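Local atomic coordinates of HTH-type dhaKLM operon transcriptional activator DhaS (Lactococcus lactis, PDB entry 2IU5), a protein that activates transcription of the dhaKLM operon in complex with DhaQ once dihydroxyacetone is present, binding as a homodimer to an inverted repeat at the promoter. Residues A[34-39]-A[45-50]; A[78-83]-A[130-135]. The protein carries 1 engineered substitution. One frame throughout, in Å; residues are numbered along the deposited sequence.

Contact 1 of 2, residues A[34-39]-A[45-50]; sequences ISVSDI and IRRQTF
Within the predicted helix-turn-helix of this TetR-family activator, Val36 and Ser37, on the first turn of helix 36-43, meet Phe50 and Arg47 of the segment 45-50, in the loop before helix 57-73. Val36 turns both methyls to the Phe50 ring. CG1, anti to the backbone N (chi1 169°), lies over one face with CG1 of Val36 3.7 Å from CG of Phe50, a CH-pi contact displaced toward the ring's CB end. The other methyl covers the far half of the ring, CG2 of Val36 standing 3.7 Å from CE2 of Phe50, so both methyls of Val36 lie against one face of Phe50.

Outside this apolar pair runs a polar bridge. The Arg47 chain is extended from CG to NE and passes Val36, whose CG1 sits over one guanidinium face, before reaching Ser37. NE of Arg47 donates to OG of Ser37 at 2.9 Å; the bond is bent, 138° at the hydrogen, and the hydroxyl is tilted from the guanidinium plane. A water in that plane accepts from NH2 of Arg47 (2.9 Å) and also from the backbone N of Ser37, so Arg47 is tied to the helix's first turn twice, directly and through water. That turn is itself fastened by a capping box: OG of Ser35 accepts from the backbone N of Asp38 at 2.9 Å. In return, the backbone N of Ser35 donates to OD2 of Asp38 at 3.0 Å.

Beneath the Val36-Phe50 pair, Ile39 extends the apolar packing to Ile18 and Phe22 of helix 13-28 and to Leu60 of helix 57-73. Phe50 also touches Met40 of helix 36-43, and Gln57, at the start of helix 57-73, touches Val36 and Ile39.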
# COMPACT_ATOMS: atom_id res chain seq x y z
N ILE A 34 -9.83 -8.45 28.17
CA ILE A 34 -10.93 -7.54 28.44
C ILE A 34 -12.27 -8.26 28.30
O ILE A 34 -12.68 -8.58 27.19
CB ILE A 34 -10.89 -6.32 27.48
CG1 ILE A 34 -9.60 -5.54 27.67
CG2 ILE A 34 -12.09 -5.42 27.71
CD1 ILE A 34 -9.30 -4.71 26.44
N SER A 35 -12.96 -8.50 29.41
CA SER A 35 -14.25 -9.20 29.31
C SER A 35 -15.38 -8.21 29.14
O SER A 35 -15.22 -7.02 29.37
CB SER A 35 -14.50 -9.98 30.60
OG SER A 35 -14.56 -9.05 31.68
N VAL A 36 -16.56 -8.70 28.75
CA VAL A 36 -17.75 -7.85 28.76
C VAL A 36 -18.00 -7.26 30.15
O VAL A 36 -18.36 -6.09 30.30
CB VAL A 36 -18.97 -8.60 28.25
CG1 VAL A 36 -20.24 -7.80 28.52
CG2 VAL A 36 -18.83 -8.85 26.76
N SER A 37 -17.81 -8.07 31.19
CA SER A 37 -17.92 -7.54 32.54
C SER A 37 -17.00 -6.33 32.74
O SER A 37 -17.44 -5.32 33.29
CB SER A 37 -17.60 -8.64 33.54
OG SER A 37 -18.52 -9.71 33.36
N ASP A 38 -15.74 -6.42 32.28
CA ASP A 38 -14.79 -5.32 32.44
C ASP A 38 -15.29 -4.07 31.70
O ASP A 38 -15.26 -2.96 32.24
CB ASP A 38 -13.40 -5.66 31.89
CG ASP A 38 -12.69 -6.75 32.66
OD1 ASP A 38 -12.95 -6.88 33.89
OD2 ASP A 38 -11.85 -7.47 32.05
N ILE A 39 -15.75 -4.27 30.47
CA ILE A 39 -16.23 -3.15 29.65
C ILE A 39 -17.35 -2.41 30.35
O ILE A 39 -17.36 -1.18 30.42
CB ILE A 39 -16.69 -3.64 28.27
CG1 ILE A 39 -15.46 -4.11 27.49
CG2 ILE A 39 -17.36 -2.51 27.47
CD1 ILE A 39 -15.84 -4.96 26.25
N ILE A 45 -22.39 0.92 33.40
CA ILE A 45 -23.71 0.51 32.96
C ILE A 45 -23.89 -0.96 33.35
O ILE A 45 -22.94 -1.75 33.29
CB ILE A 45 -23.85 0.67 31.43
CG1 ILE A 45 -23.63 2.13 31.02
CG2 ILE A 45 -25.20 0.17 30.96
CD1 ILE A 45 -23.47 2.29 29.51
N ARG A 46 -25.10 -1.32 33.75
CA ARG A 46 -25.41 -2.69 34.14
C ARG A 46 -25.00 -3.67 33.05
O ARG A 46 -25.28 -3.43 31.87
CB ARG A 46 -26.91 -2.82 34.40
CG ARG A 46 -27.38 -2.09 35.65
CD ARG A 46 -28.75 -2.59 36.11
NE ARG A 46 -29.84 -1.70 35.69
CZ ARG A 46 -29.85 -0.38 35.86
NH1 ARG A 46 -28.82 0.22 36.45
NH2 ARG A 46 -30.89 0.34 35.44
N ARG A 47 -24.35 -4.77 33.42
CA ARG A 47 -23.74 -5.66 32.44
C ARG A 47 -24.71 -6.13 31.37
O ARG A 47 -24.37 -6.12 30.18
CB ARG A 47 -23.14 -6.87 33.13
CG ARG A 47 -22.41 -7.82 32.21
CD ARG A 47 -21.85 -8.97 33.02
NE ARG A 47 -21.12 -9.88 32.16
CZ ARG A 47 -21.67 -10.86 31.45
NH1 ARG A 47 -22.98 -11.07 31.49
NH2 ARG A 47 -20.88 -11.64 30.70
N GLN A 48 -25.90 -6.54 31.78
CA GLN A 48 -26.83 -7.15 30.83
C GLN A 48 -27.18 -6.20 29.67
O GLN A 48 -27.55 -6.64 28.58
CB GLN A 48 -28.09 -7.60 31.57
CG GLN A 48 -29.03 -8.45 30.73
CD GLN A 48 -28.36 -9.71 30.20
OE1 GLN A 48 -27.57 -10.36 30.90
NE2 GLN A 48 -28.66 -10.07 28.95
N THR A 49 -27.08 -4.90 29.91
CA THR A 49 -27.42 -3.90 28.90
C THR A 49 -26.55 -4.07 27.65
O THR A 49 -26.98 -3.75 26.54
CB THR A 49 -27.31 -2.47 29.48
OG1 THR A 49 -28.25 -2.32 30.55
CG2 THR A 49 -27.60 -1.43 28.43
N PHE A 50 -25.33 -4.56 27.82
CA PHE A 50 -24.42 -4.75 26.68
C PHE A 50 -25.13 -5.55 25.61
O PHE A 50 -24.98 -5.28 24.42
CB PHE A 50 -23.19 -5.52 27.17
CG PHE A 50 -22.15 -5.83 26.11
CD1 PHE A 50 -21.09 -4.95 25.88
CD2 PHE A 50 -22.22 -7.01 25.37
CE1 PHE A 50 -20.12 -5.23 24.92
CE2 PHE A 50 -21.25 -7.29 24.40
CZ PHE A 50 -20.22 -6.42 24.18
O HOH W 1 -17.99 -11.14 30.63

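Contact 2 of 2, residues A[78-83]-A[130-135]; sequences DYYGWQ and EKKSDY
Tyr79 and Tyr80 both carry CG anti to the backbone N (chi1 -161° and -178°), which presents each ring to a lysine on the last turn of helix 110-132. Lys131 bends at chi3 (109°) and Lys132 at chi3 and chi4, laying their ends over those rings.

In the first pair the Lys131 chain crosses the Tyr79 ring obliquely. CB of Lys131 is 3.8 Å from OH of Tyr79, and farther out CE of Lys131 comes within 3.5 Å of CE1 of Tyr79, over the face but toward the rim. The ammonium lies off-centre, NZ of Lys131 being 4.7 Å from the centroid of the Tyr79 ring, a cation-pi contact supported by the CH-pi contact of CE. A water links the ammonium to the backbone just before Tyr79: it accepts from NZ of Lys131 (3.0 Å) and lies 2.9 Å from O of Asp78, to which it can donate.

Lys132 crosses Tyr80 at about a right angle and sits more squarely. Its CE is above the ring centre, with CE of Lys132 3.4 Å from CD1 of Tyr80; the ammonium beyond makes a second cation-pi contact over that face. The Tyr80 ring is also held at its hydroxyl, where NE2 of Gln83 donates to OH of Tyr80 at 3.1 Å, OH lying near the amide plane. Gln129 OE1 is a further hydrogen-bond partner of this OH and also of the Trp82 indole N-H.

The contact thus joins the chain leading into helix 82-95 to the C-terminal end of helix 110-132, on the surface of the regulator's C-terminal region. Inside it, Trp82 packs on Val125 of helix 110-132 and on Leu178 and Leu179 of helix 171-183, while Gly81 N bonds to Asp128.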
# COMPACT_ATOMS: atom_id res chain seq x y z
N ASP A 78 -19.67 19.74 6.50
CA ASP A 78 -18.79 20.71 5.88
C ASP A 78 -18.84 20.68 4.37
O ASP A 78 -18.85 19.62 3.75
CB ASP A 78 -17.35 20.55 6.39
CG ASP A 78 -17.25 20.73 7.90
OD1 ASP A 78 -17.32 21.89 8.36
OD2 ASP A 78 -17.09 19.72 8.62
N TYR A 79 -18.87 21.87 3.80
CA TYR A 79 -18.76 22.01 2.38
C TYR A 79 -17.38 21.63 1.91
O TYR A 79 -17.27 20.95 0.90
CB TYR A 79 -19.08 23.43 1.94
CG TYR A 79 -19.43 23.53 0.48
CD1 TYR A 79 -20.69 23.15 0.03
CD2 TYR A 79 -18.51 23.99 -0.45
CE1 TYR A 79 -21.03 23.24 -1.30
CE2 TYR A 79 -18.84 24.08 -1.80
CZ TYR A 79 -20.10 23.70 -2.21
OH TYR A 79 -20.46 23.78 -3.54
N TYR A 80 -16.32 22.06 2.59
CA TYR A 80 -14.98 21.72 2.13
C TYR A 80 -14.17 21.19 3.28
O TYR A 80 -13.48 21.93 4.00
CB TYR A 80 -14.28 22.85 1.35
CG TYR A 80 -12.89 22.52 0.80
CD1 TYR A 80 -12.73 21.94 -0.46
CD2 TYR A 80 -11.74 22.79 1.54
CE1 TYR A 80 -11.46 21.64 -0.97
CE2 TYR A 80 -10.48 22.49 1.04
CZ TYR A 80 -10.34 21.92 -0.21
OH TYR A 80 -9.07 21.63 -0.69
N GLY A 81 -14.27 19.89 3.44
CA GLY A 81 -13.90 19.32 4.70
C GLY A 81 -12.70 18.40 4.69
O GLY A 81 -12.23 18.04 5.77
N TRP A 82 -12.19 17.99 3.53
CA TRP A 82 -11.29 16.85 3.56
C TRP A 82 -10.00 17.12 4.32
O TRP A 82 -9.46 16.20 4.95
CB TRP A 82 -11.01 16.27 2.20
CG TRP A 82 -10.09 17.02 1.30
CD1 TRP A 82 -10.45 17.84 0.31
CD2 TRP A 82 -8.64 17.00 1.31
NE1 TRP A 82 -9.34 18.37 -0.33
CE2 TRP A 82 -8.22 17.86 0.28
CE3 TRP A 82 -7.68 16.35 2.09
CZ2 TRP A 82 -6.87 18.08 -0.01
CZ3 TRP A 82 -6.33 16.58 1.80
CH2 TRP A 82 -5.95 17.44 0.76
N GLN A 83 -9.51 18.36 4.26
CA GLN A 83 -8.24 18.64 4.92
C GLN A 83 -8.44 18.55 6.43
O GLN A 83 -7.59 18.02 7.14
CB GLN A 83 -7.64 20.00 4.53
CG GLN A 83 -7.36 20.05 3.03
CD GLN A 83 -6.57 21.27 2.62
OE1 GLN A 83 -5.71 21.75 3.36
NE2 GLN A 83 -6.86 21.77 1.43
N GLU A 130 -14.25 18.80 -6.40
CA GLU A 130 -15.12 19.08 -7.53
C GLU A 130 -16.15 20.14 -7.19
O GLU A 130 -16.73 20.76 -8.09
CB GLU A 130 -15.81 17.79 -7.96
CG GLU A 130 -14.80 16.86 -8.65
CD GLU A 130 -15.47 15.82 -9.53
OE1 GLU A 130 -16.59 15.38 -9.20
OE2 GLU A 130 -14.86 15.44 -10.55
N LYS A 131 -16.39 20.34 -5.90
CA LYS A 131 -17.26 21.43 -5.46
C LYS A 131 -16.55 22.78 -5.58
O LYS A 131 -17.17 23.81 -5.86
CB LYS A 131 -17.75 21.22 -4.02
CG LYS A 131 -18.77 20.11 -3.81
CD LYS A 131 -18.75 19.54 -2.38
CE LYS A 131 -19.99 19.93 -1.59
NZ LYS A 131 -20.35 18.95 -0.52
N LYS A 132 -15.24 22.78 -5.38
CA LYS A 132 -14.45 24.00 -5.32
C LYS A 132 -14.02 24.50 -6.71
O LYS A 132 -14.07 25.70 -6.99
CB LYS A 132 -13.25 23.75 -4.41
CG LYS A 132 -12.53 25.00 -3.97
CD LYS A 132 -11.58 24.70 -2.83
CE LYS A 132 -12.17 25.08 -1.49
NZ LYS A 132 -13.19 26.18 -1.58
N SER A 133 -13.59 23.58 -7.57
CA SER A 133 -12.96 23.93 -8.83
C SER A 133 -13.42 22.97 -9.93
O SER A 133 -14.12 21.99 -9.64
CB SER A 133 -11.44 23.89 -8.67
OG SER A 133 -10.84 24.82 -9.55
N ASP A 134 -13.04 23.26 -11.17
CA ASP A 134 -13.33 22.39 -12.30
C ASP A 134 -12.06 21.63 -12.68
O ASP A 134 -10.96 22.19 -12.64
CB ASP A 134 -13.84 23.20 -13.50
CG ASP A 134 -15.31 23.60 -13.35
OD1 ASP A 134 -16.06 22.97 -12.58
OD2 ASP A 134 -15.73 24.57 -14.02
N TYR A 135 -12.23 20.36 -13.04
CA TYR A 135 -11.13 19.41 -13.31
C TYR A 135 -11.41 18.67 -14.61
O TYR A 135 -12.58 18.49 -14.97
CB TYR A 135 -11.04 18.41 -12.16
CG TYR A 135 -10.62 19.12 -10.91
CD1 TYR A 135 -9.28 19.27 -10.61
CD2 TYR A 135 -11.56 19.65 -10.04
CE1 TYR A 135 -8.88 19.92 -9.47
CE2 TYR A 135 -11.17 20.31 -8.90
CZ TYR A 135 -9.82 20.44 -8.62
OH TYR A 135 -9.38 21.09 -7.50
O HOH W 2 -18.43 17.92 1.50

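Overall arrangement
Contact 1 is largely buried and belongs to the DNA-binding part of the chain; contact 2 is a surface contact in the C-terminal region. Their centres are 43 Å apart, on opposite sides of the chain's centre, with nearest atoms about 28 Å apart, and they share no helix. Contact 1 joins segments close in sequence, the start of helix 36-43 and the loop that follows it, whereas 46 residues lie between those of contact 2. Both contacts use basic side chains, but in different ways: an arginine hydrogen-bonds to a serine beside a valine-phenylalanine pair in 34-39/45-50, while two lysines lie over tyrosine faces in 78-83/130-135, without a direct hydrogen bond between the segments.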